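Local coordinates for protein nitrate reductase (Ulva prolifera, PDB 5YLY) that uses FAD in its cytochrome b5 reductase domain and, as a nitrate reductase, probably takes electrons from NADH to reduce nitrate to nitrite, at residues V162-M167 against R254-T259. Sequence-based numbering, arbitrary orientation.
Sequences VKRINM and RYEPGT
Arg164, in the conformer described here, one of two modelled, lays its side chain across Thr259, bringing the edge of its guanidinium to the hydroxyl. The two residues form a parallel bridge at the start of neighbouring strands, 164-170 and 259-264, in the parallel sheet of the NAD-binding domain, and both side chains stand on the same face. OG1 of Thr259 accepts two bonds in the guanidinium plane, from NE of Arg164 at 2.8 Å and from NH1 of Arg164 at 2.9 Å. The bend at chi3 (-42°) turns the arginine's end toward the 254-259 loop after an otherwise extended start. Glu256 OE1 lies over one face of the guanidinium, the two planes 45° apart, while Glu256 OE2 makes a long salt bridge of 3.6 Å to Arg164 NH1. A valine in place of Thr259 would probably leave NE and NH1 without their shared acceptor and the guanidinium freer to swing.

Two residues along from Arg164, ND2 of Asn166 donates to Phe253 O, just before the loop, and to Ser261 OG on the neighbouring strand. The type II turn from Glu256 to Thr259, closed by Thr259 N bonding to Glu256 O, presents the carbonyl of Gly258 to the amides of Lys163 and Arg164, where strand 164-170 begins. Gly258 takes the turn's third position with phi 103°, where a CB would crowd the preceding carbonyl oxygen. Gly258 O takes two successive amides, a nearly straight bond from Lys163 N at 2.7 Å and a longer one from Arg164 N at 3.1 Å, while CG2 of Val162 rests 3.4 Å from the same oxygen.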
loop_
_atom_site.group_PDB
_atom_site.type_symbol
_atom_site.label_atom_id
_atom_site.label_comp_id
_atom_site.label_asym_id
_atom_site.label_seq_id
_atom_site.Cartn_x
_atom_site.Cartn_y
_atom_site.Cartn_z
ATOM N N VAL A 162 -4.005 14.828 -13.449
ATOM C CA VAL A 162 -4.026 13.400 -13.730
ATOM C C VAL A 162 -5.490 12.997 -13.895
ATOM O O VAL A 162 -6.355 13.528 -13.194
ATOM C CB VAL A 162 -3.235 12.585 -12.655
ATOM C CG1 VAL A 162 -3.831 12.747 -11.245
ATOM C CG2 VAL A 162 -3.104 11.111 -13.037
ATOM N N LYS A 163 -5.760 12.119 -14.856
ATOM C CA LYS A 163 -7.108 11.625 -15.152
ATOM C C LYS A 163 -7.228 10.116 -14.935
ATOM O O LYS A 163 -8.338 9.607 -14.694
ATOM C CB LYS A 163 -7.448 11.904 -16.624
ATOM C CG LYS A 163 -7.442 13.381 -17.012
ATOM C CD LYS A 163 -7.973 13.595 -18.436
ATOM C CE LYS A 163 -9.472 13.835 -18.487
ATOM N NZ LYS A 163 -9.997 13.811 -19.881
ATOM N N ARG A 164 -6.090 9.404 -15.101
ATOM C CA ARG A 164 -6.023 7.946 -15.003
ATOM C C ARG A 164 -4.774 7.493 -14.260
ATOM O O ARG A 164 -3.678 8.025 -14.498
ATOM C CB ARG A 164 -6.074 7.313 -16.397
ATOM C CG ARG A 164 -7.340 7.661 -17.204
ATOM C CD ARG A 164 -7.440 6.932 -18.531
ATOM N NE ARG A 164 -6.161 6.890 -19.230
ATOM C CZ ARG A 164 -5.937 6.230 -20.361
ATOM N NH1 ARG A 164 -4.733 6.231 -20.905
ATOM N NH2 ARG A 164 -6.922 5.573 -20.962
ATOM N N ILE A 165 -4.943 6.534 -13.333
ATOM C CA ILE A 165 -3.789 6.045 -12.575
ATOM C C ILE A 165 -3.740 4.545 -12.643
ATOM O O ILE A 165 -4.673 3.881 -12.169
ATOM C CB ILE A 165 -3.787 6.517 -11.077
ATOM C CG1 ILE A 165 -3.841 8.071 -10.958
ATOM C CG2 ILE A 165 -2.568 5.928 -10.329
ATOM C CD1 ILE A 165 -3.912 8.629 -9.504
ATOM N N ASN A 166 -2.605 4.010 -13.137
ATOM C CA ASN A 166 -2.320 2.587 -13.090
ATOM C C ASN A 166 -1.633 2.335 -11.767
ATOM O O ASN A 166 -0.806 3.140 -11.349
ATOM C CB ASN A 166 -1.331 2.202 -14.201
ATOM C CG ASN A 166 -1.942 2.091 -15.551
ATOM O OD1 ASN A 166 -3.135 1.816 -15.685
ATOM N ND2 ASN A 166 -1.114 2.264 -16.590
ATOM N N MET A 167 -1.916 1.201 -11.137
ATOM C CA MET A 167 -1.271 0.823 -9.896
ATOM C C MET A 167 -0.770 -0.591 -10.010
ATOM O O MET A 167 -1.529 -1.495 -10.389
ATOM C CB MET A 167 -2.262 0.921 -8.728
ATOM C CG MET A 167 -2.837 2.301 -8.564
ATOM S SD MET A 167 -4.003 2.305 -7.224
ATOM C CE MET A 167 -4.246 4.017 -7.108
ATOM N N ARG A 254 -2.861 2.278 -21.273
ATOM C CA ARG A 254 -1.651 2.625 -22.017
ATOM C C ARG A 254 -1.366 4.089 -21.681
ATOM O O ARG A 254 -2.278 4.798 -21.243
ATOM C CB ARG A 254 -1.880 2.484 -23.530
ATOM C CG ARG A 254 -1.974 1.034 -23.988
ATOM C CD ARG A 254 -1.728 0.856 -25.478
ATOM N NE ARG A 254 -0.318 0.937 -25.865
ATOM C CZ ARG A 254 0.558 -0.063 -25.800
ATOM N NH1 ARG A 254 1.818 0.127 -26.173
ATOM N NH2 ARG A 254 0.188 -1.252 -25.346
ATOM N N TYR A 255 -0.127 4.551 -21.869
ATOM C CA TYR A 255 0.165 5.960 -21.613
ATOM C C TYR A 255 -0.519 6.898 -22.636
ATOM O O TYR A 255 -0.547 6.631 -23.833
ATOM C CB TYR A 255 1.685 6.250 -21.569
ATOM C CG TYR A 255 1.988 7.734 -21.491
ATOM C CD1 TYR A 255 1.736 8.456 -20.326
ATOM C CD2 TYR A 255 2.402 8.443 -22.620
ATOM C CE1 TYR A 255 1.941 9.836 -20.269
ATOM C CE2 TYR A 255 2.601 9.824 -22.575
ATOM C CZ TYR A 255 2.378 10.514 -21.394
ATOM O OH TYR A 255 2.577 11.872 -21.340
ATOM N N GLU A 256 -1.041 8.003 -22.124
ATOM C CA GLU A 256 -1.628 9.149 -22.813
ATOM C C GLU A 256 -1.360 10.303 -21.843
ATOM O O GLU A 256 -1.341 10.043 -20.636
ATOM C CB GLU A 256 -3.160 8.988 -22.944
ATOM C CG GLU A 256 -3.643 8.226 -24.167
ATOM C CD GLU A 256 -5.126 7.899 -24.115
ATOM O OE1 GLU A 256 -5.932 8.810 -23.820
ATOM O OE2 GLU A 256 -5.480 6.721 -24.351
ATOM N N PRO A 257 -1.270 11.585 -22.280
ATOM C CA PRO A 257 -1.106 12.675 -21.294
ATOM C C PRO A 257 -2.256 12.616 -20.279
ATOM O O PRO A 257 -3.405 12.426 -20.655
ATOM C CB PRO A 257 -1.171 13.948 -22.155
ATOM C CG PRO A 257 -0.729 13.495 -23.530
ATOM C CD PRO A 257 -1.293 12.105 -23.668
ATOM N N GLY A 258 -1.924 12.669 -19.004
ATOM C CA GLY A 258 -2.935 12.590 -17.960
ATOM C C GLY A 258 -2.983 11.227 -17.289
ATOM O O GLY A 258 -3.746 11.055 -16.348
ATOM N N THR A 259 -2.208 10.243 -17.796
ATOM C CA THR A 259 -2.120 8.871 -17.256
ATOM C C THR A 259 -0.754 8.663 -16.640
ATOM O O THR A 259 0.272 8.931 -17.283
ATOM C CB THR A 259 -2.397 7.778 -18.332
ATOM O OG1 THR A 259 -3.627 8.058 -18.984
ATOM C CG2 THR A 259 -2.478 6.360 -17.732
#